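Long-range contacts in galactose-binding-like protein (Bacteroides thetaiotaomicron, PDB 7M1B), which is a SusE-like protein that probably binds carbohydrate and may have a degradative capacity: residues P175-V180 against L194-P199; F140-K145 against F166-F171; Y110-E115 against H129-G134. All blocks are in the same frame, centred on the assembly; numbering follows the deposited sequence.

Contact 1 (P175-V180 against L194-P199); sequences PHDFKV and LTTLTP
A beta hairpin joins H176-K179 to L194-L197, the two antiparallel strands running at 151° to one another. H176 and L197 form one hydrogen-bonded pair and F178 and T195 the next. The shortest of the four backbone bonds, F178 N to T195 O at 2.7 Å, is nearly linear at the acceptor, with a C=O...N angle of 173°. In the non-hydrogen-bonded pair between them, D177 and T196 lie side by side. T196 OG1 donates to D177 OD1 at 2.7 Å, reaching the carboxylate on its anti side and somewhat out of its plane, while D177 OD2 forms a salt bridge with K145. With an alanine here, T196 OG1 would probably lose its acceptor and the ammonium of K145 its mate. On the same face K179 CB and L194 CD2 are packed tightly, 3.5 Å apart, and the lysine chain then bends off to meet E192.

Strand 193-197 is one of the two edge strands of a four-stranded sheet, one half of a beta sandwich. The face bearing F178 and L197 turns inward, both side chains touching I126 of the facing sheet. F178 CG stands anti to its carbonyl carbon (chi1 -63°), which brings the ring edge, at CE2, to 3.9 Å from L197 O. Beyond the paired region, P199 CD meets the edge of the H176 ring at CD2, 3.7 Å away; H176 NE2 bonds to S172 O.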
ATOM      1  N   PRO A 175     -20.455  14.401  -1.965  1.00 23.71           N
ATOM      2  CA  PRO A 175     -20.556  14.900  -0.588  1.00 23.93           C
ATOM      3  C   PRO A 175     -21.590  14.166   0.263  1.00 28.48           C
ATOM      4  O   PRO A 175     -22.709  13.926  -0.141  1.00 26.68           O
ATOM      5  CB  PRO A 175     -20.915  16.408  -0.715  1.00 27.63           C
ATOM      6  CG  PRO A 175     -20.885  16.740  -2.205  1.00 30.79           C
ATOM      7  CD  PRO A 175     -20.727  15.449  -2.979  1.00 29.03           C
ATOM      8  N   HIS A 176     -21.203  13.829   1.502  1.00 25.93           N
ATOM      9  CA  HIS A 176     -22.124  13.268   2.471  1.00 30.77           C
ATOM     10  C   HIS A 176     -21.913  13.956   3.811  1.00 31.44           C
ATOM     11  O   HIS A 176     -20.808  14.406   4.119  1.00 29.93           O
ATOM     12  CB  HIS A 176     -21.810  11.799   2.730  1.00 28.92           C
ATOM     13  CG  HIS A 176     -21.946  10.896   1.564  1.00 28.90           C
ATOM     14  ND1 HIS A 176     -23.159  10.361   1.181  1.00 37.23           N
ATOM     15  CD2 HIS A 176     -21.004  10.402   0.736  1.00 26.52           C
ATOM     16  CE1 HIS A 176     -22.961   9.552   0.160  1.00 34.84           C
ATOM     17  NE2 HIS A 176     -21.638   9.508  -0.072  1.00 30.25           N
ATOM     18  N   ASP A 177     -23.009  14.078   4.561  1.00 30.98           N
ATOM     19  CA  ASP A 177     -22.978  14.675   5.881  1.00 34.56           C
ATOM     20  C   ASP A 177     -22.707  13.566   6.891  1.00 35.37           C
ATOM     21  O   ASP A 177     -23.375  12.511   6.855  1.00 38.98           O
ATOM     22  CB  ASP A 177     -24.332  15.350   6.132  1.00 37.93           C
ATOM     23  CG  ASP A 177     -24.690  16.389   5.087  1.00 47.36           C
ATOM     24  OD1 ASP A 177     -23.766  17.087   4.608  1.00 41.55           O
ATOM     25  OD2 ASP A 177     -25.907  16.508   4.778  1.00 54.65           O
ATOM     26  N   PHE A 178     -21.705  13.817   7.745  1.00 35.78           N
ATOM     27  CA  PHE A 178     -21.314  12.887   8.790  1.00 33.61           C
ATOM     28  C   PHE A 178     -21.505  13.547  10.157  1.00 41.81           C
ATOM     29  O   PHE A 178     -21.390  14.774  10.305  1.00 40.02           O
ATOM     30  CB  PHE A 178     -19.863  12.420   8.585  1.00 33.51           C
ATOM     31  CG  PHE A 178     -19.619  11.638   7.313  1.00 31.07           C
ATOM     32  CD1 PHE A 178     -19.846  10.262   7.280  1.00 36.71           C
ATOM     33  CD2 PHE A 178     -19.177  12.262   6.149  1.00 30.24           C
ATOM     34  CE1 PHE A 178     -19.621   9.514   6.134  1.00 36.44           C
ATOM     35  CE2 PHE A 178     -18.932  11.507   5.011  1.00 28.98           C
ATOM     36  CZ  PHE A 178     -19.175  10.148   4.998  1.00 31.70           C
ATOM     37  N   LYS A 179     -21.824  12.709  11.147  1.00 44.48           N
ATOM     38  CA  LYS A 179     -21.953  13.159  12.530  1.00 44.45           C
ATOM     39  C   LYS A 179     -21.210  12.158  13.415  1.00 41.22           C
ATOM     40  O   LYS A 179     -21.366  10.935  13.184  1.00 45.53           O
ATOM     41  CB  LYS A 179     -23.449  13.245  12.867  1.00 48.70           C
ATOM     42  CG  LYS A 179     -23.839  13.220  14.336  1.00 56.41           C
ATOM     43  CD  LYS A 179     -25.307  12.877  14.536  1.00 59.28           C
ATOM     44  CE  LYS A 179     -26.267  13.865  13.901  1.00 60.01           C
ATOM     45  NZ  LYS A 179     -27.518  13.998  14.686  1.00 63.87           N
ATOM     46  N   VAL A 180     -20.405  12.684  14.374  1.00 41.95           N
ATOM     47  CA  VAL A 180     -19.627  11.874  15.300  1.00 46.16           C
ATOM     48  C   VAL A 180     -19.908  12.307  16.738  1.00 52.45           C
ATOM     49  O   VAL A 180     -19.932  13.494  17.081  1.00 48.19           O
ATOM     50  CB  VAL A 180     -18.098  11.860  15.040  1.00 37.09           C
ATOM     51  CG1 VAL A 180     -17.443  10.807  15.977  1.00 50.80           C
ATOM     52  CG2 VAL A 180     -17.719  11.624  13.567  1.00 35.71           C
ATOM     53  N   LEU A 194     -20.007  17.684  13.353  1.00 39.56           N
ATOM     54  CA  LEU A 194     -20.580  17.544  12.010  1.00 42.22           C
ATOM     55  C   LEU A 194     -19.576  17.912  10.921  1.00 37.95           C
ATOM     56  O   LEU A 194     -18.881  18.916  11.012  1.00 36.10           O
ATOM     57  CB  LEU A 194     -21.807  18.454  11.890  1.00 44.68           C
ATOM     58  CG  LEU A 194     -22.908  18.215  12.919  1.00 49.64           C
ATOM     59  CD1 LEU A 194     -24.095  19.079  12.542  1.00 44.26           C
ATOM     60  CD2 LEU A 194     -23.324  16.737  12.976  1.00 46.27           C
ATOM     61  N   THR A 195     -19.508  17.093   9.868  1.00 36.09           N
ATOM     62  CA  THR A 195     -18.681  17.487   8.734  1.00 34.36           C
ATOM     63  C   THR A 195     -19.327  16.966   7.454  1.00 31.58           C
ATOM     64  O   THR A 195     -20.005  15.924   7.479  1.00 36.10           O
ATOM     65  CB  THR A 195     -17.211  17.048   8.908  1.00 35.73           C
ATOM     66  OG1 THR A 195     -16.395  17.539   7.836  1.00 33.77           O
ATOM     67  CG2 THR A 195     -17.048  15.543   8.938  1.00 35.34           C
ATOM     68  N   THR A 196     -19.165  17.740   6.368  1.00 34.17           N
ATOM     69  CA  THR A 196     -19.597  17.281   5.047  1.00 33.51           C
ATOM     70  C   THR A 196     -18.353  16.970   4.215  1.00 29.46           C
ATOM     71  O   THR A 196     -17.495  17.841   4.086  1.00 28.62           O
ATOM     72  CB  THR A 196     -20.428  18.339   4.308  1.00 29.08           C
ATOM     73  OG1 THR A 196     -21.600  18.562   5.087  1.00 37.75           O
ATOM     74  CG2 THR A 196     -20.736  17.949   2.870  1.00 29.35           C
ATOM     75  N   LEU A 197     -18.206  15.716   3.764  1.00 28.77           N
ATOM     76  CA  LEU A 197     -16.971  15.323   3.074  1.00 25.56           C
ATOM     77  C   LEU A 197     -17.309  14.457   1.871  1.00 22.93           C
ATOM     78  O   LEU A 197     -18.290  13.732   1.879  1.00 25.63           O
ATOM     79  CB  LEU A 197     -16.025  14.514   3.982  1.00 28.21           C
ATOM     80  CG  LEU A 197     -15.444  15.271   5.177  1.00 29.33           C
ATOM     81  CD1 LEU A 197     -14.757  14.295   6.159  1.00 28.02           C
ATOM     82  CD2 LEU A 197     -14.476  16.366   4.714  1.00 33.85           C
ATOM     83  N   THR A 198     -16.455  14.559   0.837  1.00 23.18           N
ATOM     84  CA  THR A 198     -16.562  13.632  -0.271  1.00 21.48           C
ATOM     85  C   THR A 198     -15.545  12.512  -0.143  1.00 19.17           C
ATOM     86  O   THR A 198     -14.351  12.789  -0.110  1.00 22.74           O
ATOM     87  CB  THR A 198     -16.319  14.399  -1.587  1.00 21.06           C
ATOM     88  OG1 THR A 198     -17.264  15.489  -1.663  1.00 23.18           O
ATOM     89  CG2 THR A 198     -16.395  13.517  -2.831  1.00 23.08           C
ATOM     90  N   PRO A 199     -15.984  11.242  -0.081  1.00 20.57           N
ATOM     91  CA  PRO A 199     -15.070  10.103  -0.122  1.00 21.40           C
ATOM     92  C   PRO A 199     -14.130  10.133  -1.313  1.00 20.87           C
ATOM     93  O   PRO A 199     -14.495  10.632  -2.427  1.00 24.29           O
ATOM     94  CB  PRO A 199     -16.023   8.881  -0.203  1.00 23.10           C
ATOM     95  CG  PRO A 199     -17.212   9.363   0.568  1.00 25.89           C
ATOM     96  CD  PRO A 199     -17.383  10.786   0.041  1.00 26.72           C
TER

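Contact 2 (F140-K145 against F166-F171); sequences FDVSTK and FTLRGF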
ATOM      1  N   PHE A 140     -16.996   5.541  19.855  1.00 40.92           N
ATOM      2  CA  PHE A 140     -17.322   6.527  18.847  1.00 42.37           C
ATOM      3  C   PHE A 140     -18.560   6.064  18.095  1.00 37.42           C
ATOM      4  O   PHE A 140     -18.561   4.949  17.583  1.00 42.75           O
ATOM      5  CB  PHE A 140     -16.137   6.657  17.894  1.00 37.47           C
ATOM      6  CG  PHE A 140     -14.899   7.297  18.480  1.00 32.57           C
ATOM      7  CD1 PHE A 140     -14.062   6.593  19.350  1.00 40.48           C
ATOM      8  CD2 PHE A 140     -14.558   8.611  18.169  1.00 36.54           C
ATOM      9  CE1 PHE A 140     -12.901   7.174  19.846  1.00 36.23           C
ATOM     10  CE2 PHE A 140     -13.388   9.189  18.650  1.00 32.98           C
ATOM     11  CZ  PHE A 140     -12.557   8.474  19.478  1.00 34.84           C
ATOM     12  N   ASP A 141     -19.606   6.904  18.065  1.00 39.61           N
ATOM     13  CA  ASP A 141     -20.816   6.555  17.326  1.00 39.12           C
ATOM     14  C   ASP A 141     -20.841   7.431  16.079  1.00 38.90           C
ATOM     15  O   ASP A 141     -20.877   8.660  16.206  1.00 40.23           O
ATOM     16  CB  ASP A 141     -22.088   6.845  18.139  1.00 42.97           C
ATOM     17  CG  ASP A 141     -22.286   5.865  19.279  1.00 49.11           C
ATOM     18  OD1 ASP A 141     -22.131   4.637  19.022  1.00 46.99           O
ATOM     19  OD2 ASP A 141     -22.563   6.335  20.421  1.00 49.43           O
ATOM     20  N   VAL A 142     -20.839   6.814  14.883  1.00 43.79           N
ATOM     21  CA  VAL A 142     -20.677   7.604  13.655  1.00 45.31           C
ATOM     22  C   VAL A 142     -21.938   7.462  12.788  1.00 35.99           C
ATOM     23  O   VAL A 142     -22.333   6.290  12.421  1.00 50.14           O
ATOM     24  CB  VAL A 142     -19.433   7.216  12.821  1.00 37.96           C
ATOM     25  CG1 VAL A 142     -19.360   8.060  11.557  1.00 37.65           C
ATOM     26  CG2 VAL A 142     -18.152   7.351  13.635  1.00 36.18           C
ATOM     27  N   SER A 143     -22.618   8.612  12.581  1.00 43.34           N
ATOM     28  CA  SER A 143     -23.934   8.581  11.952  1.00 51.87           C
ATOM     29  C   SER A 143     -23.890   9.174  10.553  1.00 54.19           C
ATOM     30  O   SER A 143     -23.100  10.079  10.266  1.00 44.76           O
ATOM     31  CB  SER A 143     -24.972   9.284  12.808  1.00 55.25           C
ATOM     32  OG  SER A 143     -24.991   8.763  14.133  1.00 52.92           O
ATOM     33  N   THR A 144     -24.760   8.638   9.691  1.00 47.07           N
ATOM     34  CA  THR A 144     -25.023   9.248   8.397  1.00 50.45           C
ATOM     35  C   THR A 144     -26.537   9.253   8.215  1.00 51.83           C
ATOM     36  O   THR A 144     -27.252   8.595   8.981  1.00 49.23           O
ATOM     37  CB  THR A 144     -24.239   8.610   7.233  1.00 58.25           C
ATOM     38  OG1 THR A 144     -24.709   7.264   7.056  1.00 62.00           O
ATOM     39  CG2 THR A 144     -22.739   8.594   7.442  1.00 55.12           C
ATOM     40  N   LYS A 145     -27.008  10.016   7.221  1.00 67.15           N
ATOM     41  CA  LYS A 145     -28.437  10.178   6.999  1.00 71.63           C
ATOM     42  C   LYS A 145     -28.961   9.018   6.139  1.00 72.46           C
ATOM     43  O   LYS A 145     -28.212   8.590   5.230  1.00 59.80           O
ATOM     44  CB  LYS A 145     -28.754  11.550   6.391  1.00 60.68           C
ATOM     45  CG  LYS A 145     -28.587  12.749   7.324  1.00 61.93           C
ATOM     46  CD  LYS A 145     -29.392  13.965   6.869  1.00 65.06           C
ATOM     47  CE  LYS A 145     -29.025  15.252   7.587  1.00 77.89           C
ATOM     48  NZ  LYS A 145     -28.058  16.085   6.827  1.00 75.56           N
ATOM     49  N   PHE A 166      -9.570   5.190  12.698  1.00 28.42           N
ATOM     50  CA  PHE A 166     -10.408   4.095  12.202  1.00 29.24           C
ATOM     51  C   PHE A 166     -11.193   4.591  11.003  1.00 27.97           C
ATOM     52  O   PHE A 166     -11.300   5.807  10.850  1.00 25.89           O
ATOM     53  CB  PHE A 166     -11.357   3.527  13.269  1.00 30.46           C
ATOM     54  CG  PHE A 166     -12.329   4.529  13.874  1.00 31.32           C
ATOM     55  CD1 PHE A 166     -11.912   5.447  14.839  1.00 31.09           C
ATOM     56  CD2 PHE A 166     -13.658   4.562  13.456  1.00 32.13           C
ATOM     57  CE1 PHE A 166     -12.820   6.365  15.368  1.00 30.54           C
ATOM     58  CE2 PHE A 166     -14.548   5.503  13.954  1.00 32.42           C
ATOM     59  CZ  PHE A 166     -14.134   6.386  14.937  1.00 31.71           C
ATOM     60  N   THR A 167     -11.774   3.677  10.211  1.00 27.68           N
ATOM     61  CA  THR A 167     -12.417   4.101   8.972  1.00 25.57           C
ATOM     62  C   THR A 167     -13.840   3.565   8.937  1.00 28.24           C
ATOM     63  O   THR A 167     -14.156   2.517   9.522  1.00 36.53           O
ATOM     64  CB  THR A 167     -11.684   3.649   7.708  1.00 32.10           C
ATOM     65  OG1 THR A 167     -11.867   2.239   7.556  1.00 37.66           O
ATOM     66  CG2 THR A 167     -10.216   3.983   7.768  1.00 34.58           C
ATOM     67  N   LEU A 168     -14.684   4.294   8.219  1.00 28.42           N
ATOM     68  CA  LEU A 168     -15.963   3.762   7.780  1.00 30.79           C
ATOM     69  C   LEU A 168     -15.925   3.778   6.263  1.00 28.97           C
ATOM     70  O   LEU A 168     -15.604   4.815   5.684  1.00 34.89           O
ATOM     71  CB  LEU A 168     -17.068   4.755   8.114  1.00 37.53           C
ATOM     72  CG  LEU A 168     -17.689   4.700   9.487  1.00 48.05           C
ATOM     73  CD1 LEU A 168     -16.916   5.624  10.422  1.00 51.13           C
ATOM     74  CD2 LEU A 168     -19.135   5.153   9.347  1.00 57.65           C
ATOM     75  N   ARG A 169     -16.403   2.698   5.640  1.00 30.62           N
ATOM     76  CA  ARG A 169     -16.389   2.602   4.190  1.00 30.05           C
ATOM     77  C   ARG A 169     -17.803   2.254   3.731  1.00 27.94           C
ATOM     78  O   ARG A 169     -18.734   2.224   4.543  1.00 30.75           O
ATOM     79  CB  ARG A 169     -15.310   1.601   3.735  1.00 39.54           C
ATOM     80  CG  ARG A 169     -13.891   2.066   4.051  1.00 41.35           C
ATOM     81  CD  ARG A 169     -12.920   1.456   3.077  1.00 42.91           C
ATOM     82  NE  ARG A 169     -11.662   1.316   3.791  1.00 47.08           N
ATOM     83  CZ  ARG A 169     -10.593   2.052   3.612  1.00 35.04           C
ATOM     84  NH1 ARG A 169     -10.534   2.949   2.642  1.00 34.44           N
ATOM     85  NH2 ARG A 169      -9.523   1.757   4.334  1.00 31.32           N
ATOM     86  N   GLY A 170     -17.970   2.048   2.422  1.00 31.82           N
ATOM     87  CA  GLY A 170     -19.266   1.727   1.841  1.00 35.64           C
ATOM     88  C   GLY A 170     -19.980   2.943   1.255  1.00 31.63           C
ATOM     89  O   GLY A 170     -21.170   2.851   0.970  1.00 36.83           O
ATOM     90  N   PHE A 171     -19.274   4.060   1.043  1.00 27.78           N
ATOM     91  CA  PHE A 171     -19.937   5.272   0.616  1.00 27.09           C
ATOM     92  C   PHE A 171     -19.511   5.668  -0.803  1.00 30.66           C
ATOM     93  O   PHE A 171     -18.363   5.556  -1.216  1.00 30.96           O
ATOM     94  CB  PHE A 171     -19.596   6.448   1.526  1.00 26.85           C
ATOM     95  CG  PHE A 171     -20.195   6.282   2.893  1.00 34.68           C
ATOM     96  CD1 PHE A 171     -21.502   6.696   3.132  1.00 34.59           C
ATOM     97  CD2 PHE A 171     -19.510   5.590   3.879  1.00 30.90           C
ATOM     98  CE1 PHE A 171     -22.097   6.506   4.366  1.00 37.71           C
ATOM     99  CE2 PHE A 171     -20.095   5.410   5.129  1.00 36.06           C
ATOM    100  CZ  PHE A 171     -21.390   5.849   5.357  1.00 39.22           C
TER
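Aromatic packing joins F140 to F166 in a T-shaped pair, with the edge of F166 turned to the face of F140. The evidence is a centroid separation of 5.2 Å and an angle of 62° between the ring planes. F166 CE1 stands 3.9 Å above the F140 ring, displaced toward its rim, and F166 CZ reaches in to F140 CB at 3.6 Å. F166 CG sits between its backbone N and carbonyl carbon (chi1 59°), a rotation that carries the ring across toward F140.

Aliphatic contacts follow along the strands. V142 and L168 slide past one another from opposite directions, V142 CG1 lying 3.6 Å from L168 CD1. The other methyl, V142 CG2, comes near the plane of the F166 ring at its edge, 4.1 Å from CE2. At the far end a polar side chain meets a ring: T144 CG2 is 3.7 Å from F171 CZ, while T144 OG1 lies in the F171 ring plane, 3.8 Å from CE1. F171 also makes edge-to-face pairs with H176 and F178.

The strand axes stay 10.0 Å apart, a spacing of facing sheets and not of hydrogen-bonded neighbours, and I128 adds to the same core. With the pairing carried almost wholly by carbon atoms, T144 OG1 being the one polar side-chain atom that touches, cohesion between the sheets here probably rests on shape fit and exclusion of water.

Contact 3 (Y110-E115 against H129-G134); sequences YLTAIE and HTTNGG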
ATOM      1  N   TYR A 110     -13.281  11.989  26.852  1.00 40.14           N
ATOM      2  CA  TYR A 110     -14.243  12.069  25.739  1.00 40.95           C
ATOM      3  C   TYR A 110     -14.305  13.486  25.129  1.00 42.42           C
ATOM      4  O   TYR A 110     -14.662  13.716  23.949  1.00 41.90           O
ATOM      5  CB  TYR A 110     -15.607  11.526  26.187  1.00 47.07           C
ATOM      6  CG  TYR A 110     -16.426  12.492  27.006  1.00 41.35           C
ATOM      7  CD1 TYR A 110     -16.115  12.780  28.339  1.00 46.75           C
ATOM      8  CD2 TYR A 110     -17.537  13.091  26.437  1.00 37.06           C
ATOM      9  CE1 TYR A 110     -16.868  13.708  29.046  1.00 38.39           C
ATOM     10  CE2 TYR A 110     -18.297  14.019  27.122  1.00 67.14           C
ATOM     11  CZ  TYR A 110     -17.964  14.306  28.435  1.00 66.92           C
ATOM     12  OH  TYR A 110     -18.790  15.232  29.277  1.00 61.96           O
ATOM     13  N   LEU A 111     -13.941  14.466  25.965  1.00 44.10           N
ATOM     14  CA  LEU A 111     -13.961  15.869  25.587  1.00 42.97           C
ATOM     15  C   LEU A 111     -12.732  16.196  24.742  1.00 42.20           C
ATOM     16  O   LEU A 111     -12.854  16.866  23.704  1.00 40.52           O
ATOM     17  CB  LEU A 111     -14.014  16.731  26.864  1.00 47.37           C
ATOM     18  CG  LEU A 111     -15.398  16.922  27.491  1.00 61.34           C
ATOM     19  CD1 LEU A 111     -15.341  17.897  28.670  1.00 63.51           C
ATOM     20  CD2 LEU A 111     -16.417  17.403  26.454  1.00 60.94           C
ATOM     21  N   THR A 112     -11.551  15.763  25.208  1.00 35.31           N
ATOM     22  CA  THR A 112     -10.338  15.928  24.420  1.00 37.80           C
ATOM     23  C   THR A 112     -10.537  15.224  23.084  1.00 38.79           C
ATOM     24  O   THR A 112     -10.147  15.777  22.055  1.00 40.57           O
ATOM     25  CB  THR A 112      -9.103  15.350  25.122  1.00 37.84           C
ATOM     26  OG1 THR A 112      -8.883  16.192  26.249  1.00 42.26           O
ATOM     27  CG2 THR A 112      -7.844  15.407  24.282  1.00 44.51           C
ATOM     28  N   ALA A 113     -11.211  14.062  23.121  1.00 35.33           N
ATOM     29  CA  ALA A 113     -11.401  13.315  21.873  1.00 40.13           C
ATOM     30  C   ALA A 113     -12.216  14.090  20.833  1.00 39.99           C
ATOM     31  O   ALA A 113     -11.827  14.145  19.682  1.00 39.60           O
ATOM     32  CB  ALA A 113     -12.014  11.949  22.103  1.00 38.21           C
ATOM     33  N   ILE A 114     -13.344  14.670  21.262  1.00 36.94           N
ATOM     34  CA  ILE A 114     -14.203  15.421  20.338  1.00 36.46           C
ATOM     35  C   ILE A 114     -13.535  16.740  19.905  1.00 35.63           C
ATOM     36  O   ILE A 114     -13.689  17.176  18.762  1.00 43.76           O
ATOM     37  CB  ILE A 114     -15.628  15.625  20.901  1.00 42.38           C
ATOM     38  CG1 ILE A 114     -16.682  15.796  19.800  1.00 49.43           C
ATOM     39  CG2 ILE A 114     -15.671  16.821  21.861  1.00 39.33           C
ATOM     40  CD1 ILE A 114     -16.925  14.582  18.918  1.00 41.99           C
ATOM     41  N   GLU A 115     -12.719  17.325  20.803  1.00 40.33           N
ATOM     42  CA  GLU A 115     -12.102  18.623  20.556  1.00 41.85           C
ATOM     43  C   GLU A 115     -10.938  18.551  19.567  1.00 46.05           C
ATOM     44  O   GLU A 115     -10.745  19.463  18.756  1.00 49.96           O
ATOM     45  CB  GLU A 115     -11.816  19.393  21.839  1.00 49.02           C
ATOM     46  CG  GLU A 115     -13.101  19.827  22.511  1.00 52.87           C
ATOM     47  CD  GLU A 115     -12.910  20.524  23.850  1.00 61.46           C
ATOM     48  OE1 GLU A 115     -11.792  21.109  24.066  1.00 61.62           O
ATOM     49  OE2 GLU A 115     -13.874  20.430  24.718  1.00 72.15           O
ATOM     50  N   HIS A 129      -9.657  10.368  13.169  1.00 28.00           N
ATOM     51  CA  HIS A 129      -8.502  10.276  14.052  1.00 33.05           C
ATOM     52  C   HIS A 129      -8.604  11.303  15.176  1.00 33.88           C
ATOM     53  O   HIS A 129      -9.103  12.411  14.996  1.00 31.23           O
ATOM     54  CB  HIS A 129      -7.146  10.288  13.328  1.00 36.18           C
ATOM     55  CG  HIS A 129      -6.963  11.363  12.319  1.00 44.53           C
ATOM     56  ND1 HIS A 129      -5.964  12.318  12.425  1.00 50.14           N
ATOM     57  CD2 HIS A 129      -7.625  11.613  11.166  1.00 43.88           C
ATOM     58  CE1 HIS A 129      -6.018  13.116  11.363  1.00 55.51           C
ATOM     59  NE2 HIS A 129      -7.044  12.707  10.588  1.00 50.43           N
ATOM     60  N   THR A 130      -8.135  10.894  16.356  1.00 30.79           N
ATOM     61  CA  THR A 130      -8.085  11.817  17.499  1.00 32.11           C
ATOM     62  C   THR A 130      -7.023  11.344  18.468  1.00 36.91           C
ATOM     63  O   THR A 130      -6.371  10.339  18.182  1.00 34.20           O
ATOM     64  CB  THR A 130      -9.476  12.080  18.091  1.00 33.12           C
ATOM     65  OG1 THR A 130      -9.388  13.247  18.910  1.00 34.58           O
ATOM     66  CG2 THR A 130     -10.021  10.893  18.852  1.00 34.91           C
ATOM     67  N   THR A 131      -6.887  12.076  19.590  1.00 36.95           N
ATOM     68  CA  THR A 131      -5.860  11.783  20.588  1.00 41.83           C
ATOM     69  C   THR A 131      -6.471  11.353  21.917  1.00 36.83           C
ATOM     70  O   THR A 131      -7.587  11.739  22.313  1.00 36.72           O
ATOM     71  CB  THR A 131      -4.882  12.956  20.738  1.00 44.01           C
ATOM     72  OG1 THR A 131      -3.833  12.578  21.637  1.00 51.58           O
ATOM     73  CG2 THR A 131      -5.590  14.185  21.265  1.00 47.48           C
ATOM     74  N   ASN A 132      -5.698  10.533  22.621  1.00 37.82           N
ATOM     75  CA  ASN A 132      -6.183   9.844  23.806  1.00 41.10           C
ATOM     76  C   ASN A 132      -4.953   9.452  24.613  1.00 44.44           C
ATOM     77  O   ASN A 132      -4.715   8.264  24.836  1.00 54.88           O
ATOM     78  CB  ASN A 132      -7.025   8.641  23.362  1.00 40.20           C
ATOM     79  CG  ASN A 132      -7.594   7.784  24.475  1.00 43.00           C
ATOM     80  OD1 ASN A 132      -7.878   8.293  25.566  1.00 42.65           O
ATOM     81  ND2 ASN A 132      -7.805   6.494  24.179  1.00 31.17           N
ATOM     82  N   GLY A 133      -4.172  10.462  25.030  1.00 43.30           N
ATOM     83  CA  GLY A 133      -2.887  10.250  25.699  1.00 48.91           C
ATOM     84  C   GLY A 133      -2.998   9.444  26.999  1.00 53.17           C
ATOM     85  O   GLY A 133      -1.980   8.883  27.505  1.00 54.96           O
ATOM     86  N   GLY A 134      -4.199   9.413  27.595  1.00 47.56           N
ATOM     87  CA  GLY A 134      -4.469   8.593  28.767  1.00 56.75           C
ATOM     88  C   GLY A 134      -4.788   7.117  28.489  1.00 59.83           C
ATOM     89  O   GLY A 134      -4.820   6.363  29.479  1.00 68.56           O
TER
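The flat group that carries this contact is the peptide carbonyl of A113, which T130 OG1 meets in the carbonyl plane and on an oxygen lone pair. The hydroxyl donates to A113 O over 2.7 Å, at a C=O...O angle of 123°. T130 OG1 is anti to its own backbone N (chi1 -163°), which directs it at the helix while T130 CG2 is set beside the A113 methyl, CG2 to CB 4.0 Å. Within the helix, L111 CG lies 3.8 Å above one face of the Y110 ring, toward its rim, on a side chain that points away from the strand.

A second, looser touch is made by methyl groups: T112 CG2 and T131 CG2 approach obliquely to 4.0 Å. The helix and strand axes come within 6.9 Å and run at 137°. A single side-chain bond thus takes up a carbonyl oxygen in the last turn of the helix, and T130 itself is buried, also touching F140 and I164.

A113 packs on L138 and V182 of the opposite sheet as well, so helix 109-115 lies across the margin between two sheets, a short helix closing one edge of a beta sandwich whose strand order resembles that of fibronectin type III domains.

All three contacts belong to one small beta sandwich, corresponding to the DUF5126 family. Contact 1 pairs neighbouring strands in the four-stranded sheet, contact 2 spans the interior to the three-stranded sheet, and contact 3 sets the helix against the latter. The centres of contacts 1 and 2 are about 9 Å apart: K179 O lies 2.7 Å from S143 N, a probable hydrogen bond, and F178 CD1 packs 3.3 Å from T144 CG2. Contact 3, about 18 Å from contact 2 between centres, reaches it through T130 CG2 at 3.6 Å from F140 CZ. I114 CD1 likewise lies 3.7 Å from V180 O of contact 1. No ligand site is established at these segments.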